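Long-range contacts in methionine-binding protein (Coxiella burnetii, PDB 3TQW), which binds methionine between its two lobes and probably hands it to an ABC transporter for uptake across the inner membrane: residues A[42-47]-A[56-61]; A[75-80]-A[198-203]; A[84-89]-A[118-123]; A[103-108]-A[166-171]. All blocks are in the same frame, centred on the assembly; numbering follows the deposited sequence.

Contact 1: A[42-47]-A[56-61]; sequences NTPNEA and NMFQHL. With MET (methionine), chain C.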
# COMPACT_ATOMS: atom_id res chain seq x y z
N ASN A 42 7.58 -6.78 4.41
CA ASN A 42 8.88 -7.29 3.96
C ASN A 42 8.95 -8.80 3.77
O ASN A 42 10.00 -9.33 3.40
CB ASN A 42 10.03 -6.79 4.85
CG ASN A 42 10.03 -7.40 6.25
OD1 ASN A 42 9.37 -8.41 6.52
ND2 ASN A 42 10.78 -6.78 7.16
N THR A 43 7.83 -9.50 3.99
CA THR A 43 7.85 -10.96 3.99
C THR A 43 7.26 -11.70 2.77
O THR A 43 7.84 -12.68 2.32
CB THR A 43 7.27 -11.53 5.32
OG1 THR A 43 8.03 -11.01 6.42
CG2 THR A 43 7.37 -13.05 5.34
N PRO A 44 6.10 -11.25 2.24
CA PRO A 44 5.49 -12.01 1.14
C PRO A 44 6.40 -12.24 -0.09
O PRO A 44 6.23 -13.24 -0.78
CB PRO A 44 4.26 -11.18 0.76
CG PRO A 44 3.87 -10.52 2.06
CD PRO A 44 5.20 -10.18 2.72
N ASN A 45 7.32 -11.33 -0.38
CA ASN A 45 8.25 -11.54 -1.51
C ASN A 45 9.29 -12.62 -1.20
O ASN A 45 9.73 -13.33 -2.10
CB ASN A 45 8.93 -10.24 -1.94
CG ASN A 45 8.00 -9.32 -2.72
OD1 ASN A 45 7.04 -9.78 -3.36
ND2 ASN A 45 8.28 -8.02 -2.67
N GLU A 46 9.69 -12.74 0.06
CA GLU A 46 10.58 -13.83 0.44
C GLU A 46 9.82 -15.14 0.32
O GLU A 46 10.36 -16.14 -0.18
CB GLU A 46 11.10 -13.64 1.87
CG GLU A 46 11.93 -14.81 2.40
CD GLU A 46 13.32 -14.93 1.77
OE1 GLU A 46 13.78 -13.96 1.13
OE2 GLU A 46 13.95 -15.99 1.94
N ALA A 47 8.56 -15.15 0.74
CA ALA A 47 7.74 -16.35 0.64
C ALA A 47 7.52 -16.76 -0.83
O ALA A 47 7.47 -17.95 -1.15
CB ALA A 47 6.40 -16.15 1.34
N ASN A 56 1.71 -13.32 -4.78
CA ASN A 56 1.28 -12.47 -3.68
C ASN A 56 0.57 -11.23 -4.20
O ASN A 56 0.74 -10.85 -5.36
CB ASN A 56 2.43 -12.14 -2.71
CG ASN A 56 3.54 -11.29 -3.33
OD1 ASN A 56 3.28 -10.36 -4.10
ND2 ASN A 56 4.78 -11.60 -2.97
N MSE A 57 -0.27 -10.65 -3.36
CA MSE A 57 -0.98 -9.43 -3.70
C MSE A 57 -0.97 -8.52 -2.49
O MSE A 57 -1.81 -8.66 -1.60
CB MSE A 57 -2.43 -9.75 -4.08
CG MSE A 57 -3.22 -8.49 -4.52
SE MSE A 57 -5.13 -8.57 -4.10
CE MSE A 57 -5.02 -8.53 -2.14
N PHE A 58 -0.02 -7.60 -2.44
CA PHE A 58 0.11 -6.74 -1.27
C PHE A 58 0.87 -5.44 -1.52
O PHE A 58 0.88 -4.56 -0.66
CB PHE A 58 0.81 -7.49 -0.14
CG PHE A 58 2.30 -7.51 -0.26
CD1 PHE A 58 2.93 -8.40 -1.13
CD2 PHE A 58 3.09 -6.65 0.49
CE1 PHE A 58 4.31 -8.41 -1.25
CE2 PHE A 58 4.47 -6.66 0.37
CZ PHE A 58 5.08 -7.54 -0.50
N GLN A 59 1.52 -5.32 -2.68
CA GLN A 59 2.49 -4.25 -2.89
C GLN A 59 2.28 -3.48 -4.19
O GLN A 59 1.62 -3.98 -5.12
CB GLN A 59 3.90 -4.83 -2.89
CG GLN A 59 4.28 -5.44 -4.23
CD GLN A 59 5.42 -6.43 -4.12
OE1 GLN A 59 6.51 -6.10 -3.65
NE2 GLN A 59 5.18 -7.66 -4.56
N HIS A 60 2.86 -2.29 -4.26
CA HIS A 60 2.96 -1.56 -5.53
C HIS A 60 4.32 -1.79 -6.19
O HIS A 60 5.23 -2.36 -5.59
CB HIS A 60 2.66 -0.07 -5.35
CG HIS A 60 3.36 0.57 -4.18
ND1 HIS A 60 4.73 0.64 -4.08
CD2 HIS A 60 2.87 1.19 -3.08
CE1 HIS A 60 5.06 1.27 -2.97
NE2 HIS A 60 3.95 1.61 -2.34
N LEU A 61 4.45 -1.33 -7.43
CA LEU A 61 5.65 -1.56 -8.22
C LEU A 61 6.93 -0.94 -7.62
O LEU A 61 7.98 -1.57 -7.61
CB LEU A 61 5.44 -1.11 -9.67
CG LEU A 61 6.43 -1.59 -10.72
CD1 LEU A 61 6.70 -3.08 -10.58
CD2 LEU A 61 5.92 -1.26 -12.12
N MET C . -1.37 -1.75 0.06
CA MET C . -0.26 -0.82 0.30
C MET C . -0.57 0.51 -0.38
O MET C . -1.13 0.53 -1.47
CB MET C . 1.05 -1.41 -0.25
CG MET C . 2.31 -0.56 -0.02
SD MET C . 3.79 -1.34 -0.70
CE MET C . 3.90 -2.77 0.37
OXT MET C . -0.28 1.60 0.14
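Asn45 and Gln59 join amide to amide, the two side chains arriving from opposite directions with their planes 27° apart. Asn45 ND2 gives the nearly straight bond to Gln59 OE1 (2.8 Å), while Gln59 NE2 returns a bond to Asn45 OD1 (3.1 Å) on an in-plane lone pair. The Gln59 chain, extended beyond CG (chi2 -159°), carries its amide out to this meeting. The same Asn45 oxygen takes a second donor, Asn56 ND2, at 2.9 Å, tilted from the carbonyl plane; that nitrogen also bonds weakly to Pro44 O. With Gln67 OE1 accepting from Asn45 ND2, the rotation of the Asn45 amide is well fixed inside a buried site.

Phe58 stands next to this polar cluster. Pro44 lies over one face of its ring, where CB makes a CH-pi contact 3.9 Å from the centroid, and Gln59 CB covers the opposite face; Asn45 OD1 approaches at the edge. The ring is held as one wall of the methionine pocket, and the terminal CE of the ligand comes to it obliquely, 3.9 Å from Phe58 CE2. His60 offers a ring face to the ligand sulfur, with NE2 3.4 Å from MET SD. That imidazole is itself positioned at both nitrogens: ND1 caps helix 61-71 at Tyr63 N, and NE2 bonds to Asn113 OD1.

Backbone bonds tie strand 55-60 to strand 198-204 through Asn56 and Gln59, and to strand 5-10 through Met57. Helix 44-49 rests on Phe38 of strand 33-38 through Pro44, whereas Asn45 and Gln59 both touch Leu64 of helix 61-71.

Contact 2: A[75-80]-A[198-203]; sequences IVSIGK and ANVVAV. With MET (methionine), chain C.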
# COMPACT_ATOMS: atom_id res chain seq x y z
N ILE A 75 11.27 -11.76 -9.37
CA ILE A 75 9.82 -11.65 -9.24
C ILE A 75 9.33 -10.58 -10.19
O ILE A 75 10.01 -9.57 -10.38
CB ILE A 75 9.44 -11.21 -7.81
CG1 ILE A 75 9.75 -12.33 -6.81
CG2 ILE A 75 7.97 -10.80 -7.75
CD1 ILE A 75 9.69 -11.86 -5.36
N VAL A 76 8.16 -10.78 -10.77
CA VAL A 76 7.59 -9.82 -11.70
C VAL A 76 6.11 -9.62 -11.44
O VAL A 76 5.45 -10.51 -10.88
CB VAL A 76 7.77 -10.28 -13.17
CG1 VAL A 76 9.24 -10.35 -13.53
CG2 VAL A 76 7.09 -11.64 -13.39
N SER A 77 5.58 -8.47 -11.84
CA SER A 77 4.15 -8.22 -11.77
C SER A 77 3.47 -8.84 -12.98
O SER A 77 4.00 -8.77 -14.09
CB SER A 77 3.87 -6.71 -11.75
OG SER A 77 2.49 -6.46 -11.98
N ILE A 78 2.31 -9.46 -12.78
CA ILE A 78 1.50 -9.93 -13.90
C ILE A 78 0.17 -9.18 -14.04
O ILE A 78 -0.71 -9.59 -14.80
CB ILE A 78 1.26 -11.45 -13.86
CG1 ILE A 78 0.64 -11.86 -12.52
CG2 ILE A 78 2.58 -12.18 -14.08
CD1 ILE A 78 0.07 -13.29 -12.53
N GLY A 79 0.03 -8.07 -13.32
CA GLY A 79 -1.16 -7.26 -13.44
C GLY A 79 -1.48 -6.41 -12.22
O GLY A 79 -1.06 -6.73 -11.10
N LYS A 80 -2.23 -5.34 -12.44
CA LYS A 80 -2.61 -4.41 -11.38
C LYS A 80 -3.96 -4.80 -10.79
O LYS A 80 -4.80 -5.40 -11.45
CB LYS A 80 -2.67 -2.98 -11.93
CG LYS A 80 -1.36 -2.48 -12.50
CD LYS A 80 -1.52 -1.07 -13.08
CE LYS A 80 -0.24 -0.58 -13.74
NZ LYS A 80 0.11 -1.37 -14.95
N ALA A 198 -0.41 1.77 -7.85
CA ALA A 198 -1.37 0.68 -8.01
C ALA A 198 -0.74 -0.59 -7.46
O ALA A 198 0.45 -0.84 -7.67
CB ALA A 198 -1.74 0.49 -9.47
N ASN A 199 -1.51 -1.39 -6.74
CA ASN A 199 -0.99 -2.66 -6.25
C ASN A 199 -1.02 -3.71 -7.35
O ASN A 199 -1.74 -3.57 -8.35
CB ASN A 199 -1.75 -3.13 -5.01
CG ASN A 199 -1.39 -2.31 -3.77
OD1 ASN A 199 -1.00 -1.14 -3.87
ND2 ASN A 199 -1.52 -2.92 -2.61
N VAL A 200 -0.22 -4.75 -7.19
CA VAL A 200 -0.04 -5.73 -8.25
C VAL A 200 -0.08 -7.15 -7.72
O VAL A 200 0.07 -7.39 -6.52
CB VAL A 200 1.31 -5.52 -8.99
CG1 VAL A 200 1.38 -4.10 -9.56
CG2 VAL A 200 2.48 -5.79 -8.06
N VAL A 201 -0.29 -8.08 -8.64
CA VAL A 201 -0.07 -9.48 -8.34
C VAL A 201 1.32 -9.83 -8.83
O VAL A 201 1.64 -9.64 -10.01
CB VAL A 201 -1.11 -10.38 -9.03
CG1 VAL A 201 -0.75 -11.84 -8.85
CG2 VAL A 201 -2.51 -10.09 -8.47
N ALA A 202 2.16 -10.30 -7.92
CA ALA A 202 3.53 -10.65 -8.26
C ALA A 202 3.71 -12.16 -8.23
O ALA A 202 3.12 -12.85 -7.39
CB ALA A 202 4.51 -9.97 -7.29
N VAL A 203 4.51 -12.67 -9.16
CA VAL A 203 4.81 -14.09 -9.23
C VAL A 203 6.29 -14.27 -9.54
O VAL A 203 6.98 -13.32 -9.89
CB VAL A 203 4.00 -14.79 -10.35
CG1 VAL A 203 2.50 -14.57 -10.13
CG2 VAL A 203 4.42 -14.28 -11.72
N MET C . -1.37 -1.75 0.06
CA MET C . -0.26 -0.82 0.30
C MET C . -0.57 0.51 -0.38
O MET C . -1.13 0.53 -1.47
CB MET C . 1.05 -1.41 -0.25
CG MET C . 2.31 -0.56 -0.02
SD MET C . 3.79 -1.34 -0.70
CE MET C . 3.90 -2.77 0.37
OXT MET C . -0.28 1.60 0.14
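Ile78 packs its branches against two valines of strand 198-204. Its CD1 meets Val203 CG1 at 3.6 Å. The first torsion of Ile78 (55°) sets CG1 between the backbone N and the carbonyl carbon, which puts CG1 by Val201 CG1 and CG2 by Val203 CG2, the latter pair 3.7 Å apart. Val217 of helix 211-220 covers Ile78 and Val201. Elsewhere Ile75 CG2 abuts Ala202 CB (3.6 Å), and both residues pack on Leu48 of helix 44-49.

The backbones form an antiparallel pair interrupted by a beta bulge. Val76 and Val203 exchange two hydrogen bonds; beyond them Ile78 and Gly79 together face Val201, Ile78 N bonding to Val201 O and Val201 N to Gly79 O, both at 2.9 Å. Gly79 adopts a backbone shape in which a CB would press on the carbonyl oxygen of Ile78.

Toward the polar edge, Ser77 OG lies over Val200 CB and accepts from Gly79 N (3.2 Å), an ST turn that spans the bulge. Lys80 CD touches Ala198 CB at 3.9 Å before the amine leads away.

Four backbone bonds thus carry the polar part of the pairing, and the side chains that meet across it are mainly apolar. The bulge at Ile78 and Gly79, opposite Val201, shifts the register by one, and Lys80 pairs with Val200, the residue after Asn199 of the methionine pocket.

Contact 3: A[84-89]-A[118-123]; sequences YPMGLY and LLLLEK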
# COMPACT_ATOMS: atom_id res chain seq x y z
N TYR A 84 -4.65 2.47 -3.91
CA TYR A 84 -5.24 2.86 -2.64
C TYR A 84 -4.65 4.20 -2.21
O TYR A 84 -3.67 4.24 -1.47
CB TYR A 84 -4.95 1.81 -1.56
CG TYR A 84 -5.43 0.41 -1.87
CD1 TYR A 84 -6.76 0.05 -1.64
CD2 TYR A 84 -4.56 -0.56 -2.37
CE1 TYR A 84 -7.21 -1.24 -1.92
CE2 TYR A 84 -5.01 -1.85 -2.65
CZ TYR A 84 -6.33 -2.18 -2.42
OH TYR A 84 -6.78 -3.46 -2.69
N PRO A 85 -5.24 5.31 -2.69
CA PRO A 85 -4.66 6.63 -2.43
C PRO A 85 -4.36 6.85 -0.95
O PRO A 85 -5.26 6.74 -0.11
CB PRO A 85 -5.75 7.59 -2.91
CG PRO A 85 -6.40 6.84 -4.02
CD PRO A 85 -6.43 5.40 -3.55
N MSE A 86 -3.11 7.17 -0.66
CA MSE A 86 -2.64 7.32 0.72
C MSE A 86 -3.13 8.62 1.36
O MSE A 86 -3.11 9.69 0.73
CB MSE A 86 -1.11 7.26 0.76
CG MSE A 86 -0.50 7.62 2.10
SE MSE A 86 1.46 7.56 2.04
CE MSE A 86 1.70 5.63 2.20
N GLY A 87 -3.57 8.53 2.61
CA GLY A 87 -4.08 9.69 3.32
C GLY A 87 -3.13 10.21 4.38
O GLY A 87 -2.24 9.49 4.84
N LEU A 88 -3.32 11.47 4.76
CA LEU A 88 -2.64 12.05 5.91
C LEU A 88 -3.67 12.16 7.03
O LEU A 88 -4.76 12.69 6.82
CB LEU A 88 -2.10 13.44 5.57
CG LEU A 88 -1.07 13.53 4.45
CD1 LEU A 88 -0.79 14.99 4.10
CD2 LEU A 88 0.21 12.82 4.86
N TYR A 89 -3.32 11.65 8.21
CA TYR A 89 -4.28 11.56 9.30
C TYR A 89 -3.76 12.22 10.56
O TYR A 89 -2.56 12.34 10.76
CB TYR A 89 -4.58 10.09 9.62
CG TYR A 89 -5.08 9.29 8.43
CD1 TYR A 89 -6.44 9.15 8.19
CD2 TYR A 89 -4.19 8.67 7.57
CE1 TYR A 89 -6.91 8.43 7.12
CE2 TYR A 89 -4.65 7.93 6.49
CZ TYR A 89 -6.01 7.81 6.27
OH TYR A 89 -6.49 7.08 5.20
N LEU A 118 6.60 11.55 1.53
CA LEU A 118 7.22 12.86 1.38
C LEU A 118 6.61 13.62 0.20
O LEU A 118 6.40 14.83 0.26
CB LEU A 118 8.74 12.74 1.23
CG LEU A 118 9.45 12.32 2.52
CD1 LEU A 118 10.94 12.07 2.26
CD2 LEU A 118 9.25 13.37 3.61
N LEU A 119 6.31 12.89 -0.87
CA LEU A 119 5.65 13.47 -2.03
C LEU A 119 4.26 13.98 -1.66
O LEU A 119 3.82 15.02 -2.16
CB LEU A 119 5.56 12.46 -3.17
CG LEU A 119 6.85 12.26 -3.97
CD1 LEU A 119 6.76 11.02 -4.85
CD2 LEU A 119 7.15 13.50 -4.81
N LEU A 120 3.58 13.25 -0.78
CA LEU A 120 2.25 13.65 -0.32
C LEU A 120 2.32 14.89 0.58
O LEU A 120 1.44 15.75 0.52
CB LEU A 120 1.56 12.49 0.41
CG LEU A 120 0.15 12.69 0.96
CD1 LEU A 120 -0.81 13.14 -0.12
CD2 LEU A 120 -0.36 11.41 1.62
N LEU A 121 3.36 14.98 1.41
CA LEU A 121 3.55 16.16 2.25
C LEU A 121 3.83 17.38 1.38
O LEU A 121 3.48 18.51 1.73
CB LEU A 121 4.70 15.96 3.24
CG LEU A 121 4.52 14.88 4.31
CD1 LEU A 121 5.81 14.68 5.08
CD2 LEU A 121 3.37 15.25 5.25
N GLU A 122 4.46 17.15 0.23
CA GLU A 122 4.72 18.22 -0.72
C GLU A 122 3.43 18.64 -1.41
O GLU A 122 3.19 19.83 -1.62
CB GLU A 122 5.76 17.77 -1.75
CG GLU A 122 6.14 18.85 -2.74
CD GLU A 122 7.24 18.41 -3.68
OE1 GLU A 122 7.10 17.34 -4.32
OE2 GLU A 122 8.25 19.14 -3.79
N LYS A 123 2.60 17.67 -1.76
CA LYS A 123 1.29 17.95 -2.33
C LYS A 123 0.49 18.78 -1.33
O LYS A 123 -0.25 19.69 -1.70
CB LYS A 123 0.56 16.64 -2.63
CG LYS A 123 -0.85 16.78 -3.19
CD LYS A 123 -1.49 15.40 -3.34
CE LYS A 123 -2.93 15.49 -3.83
NZ LYS A 123 -3.00 16.11 -5.17
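Met86 O has the methyl CD2 of Leu120 against it at 3.4 Å, the nearest approach of a polar atom in a contact that contains no hydrogen bond between its segments. Here helix 111-123 packs on a face of the five-stranded mixed sheet of one lobe of a periplasmic binding protein fold, the 118-123 part of the helix running across strand 87-89 at 78°. The backbone of residues 86-89 finds its polar partners elsewhere: Met86 N bonds to Glu191 OE1, and Gly87 and Tyr89 pair with strand 168-171.

Leucines carry the joint. Leu88 and Leu120 reach toward each other tip to tip, their CD2 methyls 3.6 Å apart and Leu88 CG 3.8 Å from Leu120 CG. In Leu120 a CG trans to the backbone N (chi1 -179°) extends toward the strand, and chi2 (56°) turns CD2 in between Met86 and Leu88. On the Met86 side that methyl touches CG at 3.8 Å. The rest of the selenomethionine side chain leads off toward the ligand, coming within about 5 Å of the bound methionine and touching the pocket residue Asn172; Tyr84, also in the pocket, lies two residues earlier.

Leu121 reaches a second strand as well, packing on Ile105 and Val107 of strand 104-108. Its own touch on strand 87-89 is a single methyl pair, Leu121 CD2 to Leu88 CD2 at 4.0 Å.

Contact 4: A[103-108]-A[166-171]; sequences AKIAVP and VDLAAI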
# COMPACT_ATOMS: atom_id res chain seq x y z
N ALA A 103 6.24 20.79 14.48
CA ALA A 103 5.31 19.68 14.65
C ALA A 103 5.93 18.39 14.12
O ALA A 103 6.75 18.44 13.21
CB ALA A 103 4.01 19.97 13.92
N LYS A 104 5.55 17.26 14.70
CA LYS A 104 6.06 15.95 14.29
C LYS A 104 5.15 15.30 13.27
O LYS A 104 3.95 15.17 13.49
CB LYS A 104 6.20 15.02 15.48
CG LYS A 104 7.07 15.55 16.60
CD LYS A 104 7.15 14.56 17.76
CE LYS A 104 8.23 14.97 18.75
NZ LYS A 104 8.32 14.02 19.89
N ILE A 105 5.73 14.87 12.15
CA ILE A 105 4.99 14.19 11.10
C ILE A 105 5.58 12.79 10.92
O ILE A 105 6.76 12.65 10.61
CB ILE A 105 5.13 14.92 9.75
CG1 ILE A 105 4.91 16.43 9.91
CG2 ILE A 105 4.16 14.33 8.74
CD1 ILE A 105 3.48 16.81 10.15
N ALA A 106 4.76 11.76 11.12
CA ALA A 106 5.22 10.39 10.96
C ALA A 106 5.02 9.91 9.54
O ALA A 106 3.99 10.19 8.92
CB ALA A 106 4.52 9.47 11.95
N VAL A 107 6.01 9.19 9.01
CA VAL A 107 5.94 8.61 7.67
C VAL A 107 6.49 7.18 7.74
O VAL A 107 7.24 6.85 8.66
CB VAL A 107 6.78 9.40 6.67
CG1 VAL A 107 6.29 10.85 6.58
CG2 VAL A 107 8.26 9.38 7.07
N PRO A 108 6.10 6.32 6.78
CA PRO A 108 6.67 4.96 6.71
C PRO A 108 8.19 5.03 6.55
O PRO A 108 8.68 6.00 5.99
CB PRO A 108 6.04 4.37 5.44
CG PRO A 108 4.79 5.18 5.22
CD PRO A 108 5.14 6.57 5.69
N VAL A 166 2.21 12.03 17.54
CA VAL A 166 2.60 12.92 16.45
C VAL A 166 1.42 13.79 16.05
O VAL A 166 0.28 13.51 16.43
CB VAL A 166 3.11 12.15 15.22
CG1 VAL A 166 4.32 11.30 15.60
CG2 VAL A 166 1.99 11.28 14.64
N ASP A 167 1.69 14.84 15.29
CA ASP A 167 0.65 15.77 14.91
C ASP A 167 -0.04 15.38 13.61
O ASP A 167 -1.15 15.82 13.34
CB ASP A 167 1.24 17.18 14.80
CG ASP A 167 1.89 17.62 16.10
OD1 ASP A 167 1.14 17.86 17.06
OD2 ASP A 167 3.13 17.69 16.16
N LEU A 168 0.63 14.53 12.83
CA LEU A 168 0.15 14.15 11.50
C LEU A 168 0.90 12.89 11.07
O LEU A 168 2.09 12.75 11.34
CB LEU A 168 0.43 15.27 10.50
CG LEU A 168 -0.26 15.18 9.14
CD1 LEU A 168 -1.76 15.44 9.31
CD2 LEU A 168 0.35 16.17 8.15
N ALA A 169 0.21 11.98 10.39
CA ALA A 169 0.87 10.78 9.90
C ALA A 169 0.37 10.39 8.52
O ALA A 169 -0.83 10.46 8.24
CB ALA A 169 0.68 9.62 10.88
N ALA A 170 1.30 10.01 7.65
CA ALA A 170 0.96 9.42 6.36
C ALA A 170 0.84 7.92 6.59
O ALA A 170 1.81 7.27 7.00
CB ALA A 170 2.04 9.72 5.34
N ILE A 171 -0.34 7.35 6.33
CA ILE A 171 -0.59 5.95 6.65
C ILE A 171 -1.13 5.18 5.44
O ILE A 171 -2.05 5.64 4.76
CB ILE A 171 -1.60 5.83 7.81
CG1 ILE A 171 -1.15 6.68 9.01
CG2 ILE A 171 -1.82 4.36 8.21
CD1 ILE A 171 -2.09 6.62 10.21
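Strands 104-108 and 168-171 run parallel, 11° apart, with Ile105 beside Leu168 and Ala106 beside Ala169. They are adjacent central strands of the five-stranded mixed sheet in an alpha/beta lobe of the periplasmic binding protein fold, joined by bonds from Ala106 N to Leu168 O (2.9 Å) and from Ala170 N to Ala106 O (3.0 Å).

At the opening end Asp167 replaces a strand carbonyl with its carboxylate. OD2 accepts from Lys104 N at 2.9 Å through its anti lone pair, while Lys104 O takes Asp167 N at 2.9 Å and, weakly, Leu168 N. Asp167 thus binds both the N-H and the C=O of Lys104, the first with its carboxylate and the second with its own backbone N.

On one face Ile105 and Leu168 lie side by side, pointing the same way. The last torsion of Ile105 (chi2 -73°) folds CD1 across to Leu168 CB at 3.4 Å, tighter than ordinary carbon contact, and Leu121 of helix 111-123 covers Ile105 there. The other face is built of small groups: Ala106 CB sits 4.0 Å from Ala169 CB and close to both methyls of Val166, under Leu159 of a loop.

Pairing stops at Pro108, which has no N-H to continue it. Ala170 O, buried and without a hydrogen-bonding partner in the model, meets instead the ring carbon Pro108 CD at 3.6 Å.

The four contacts divide between two lobes with methionine between them. Contacts 1 and 2, centred 9 Å apart, share one mixed sheet in which strands 55-60 and 198-204 are neighbours; contacts 3 and 4, 10 Å apart, meet in the other, through strands 87-89 and 168-171. Across the lobes the centres are 22 to 29 Å apart. Contact 1 closes before contact 2 opens along the chain, and contacts 3 and 4, whose segments alternate, both fall between the two strands of contact 2. The chain therefore leaves the first lobe after strand 75-83, builds the second, and returns for strand 198-204, the discontinuous layout that places a ligand cleft between lobes.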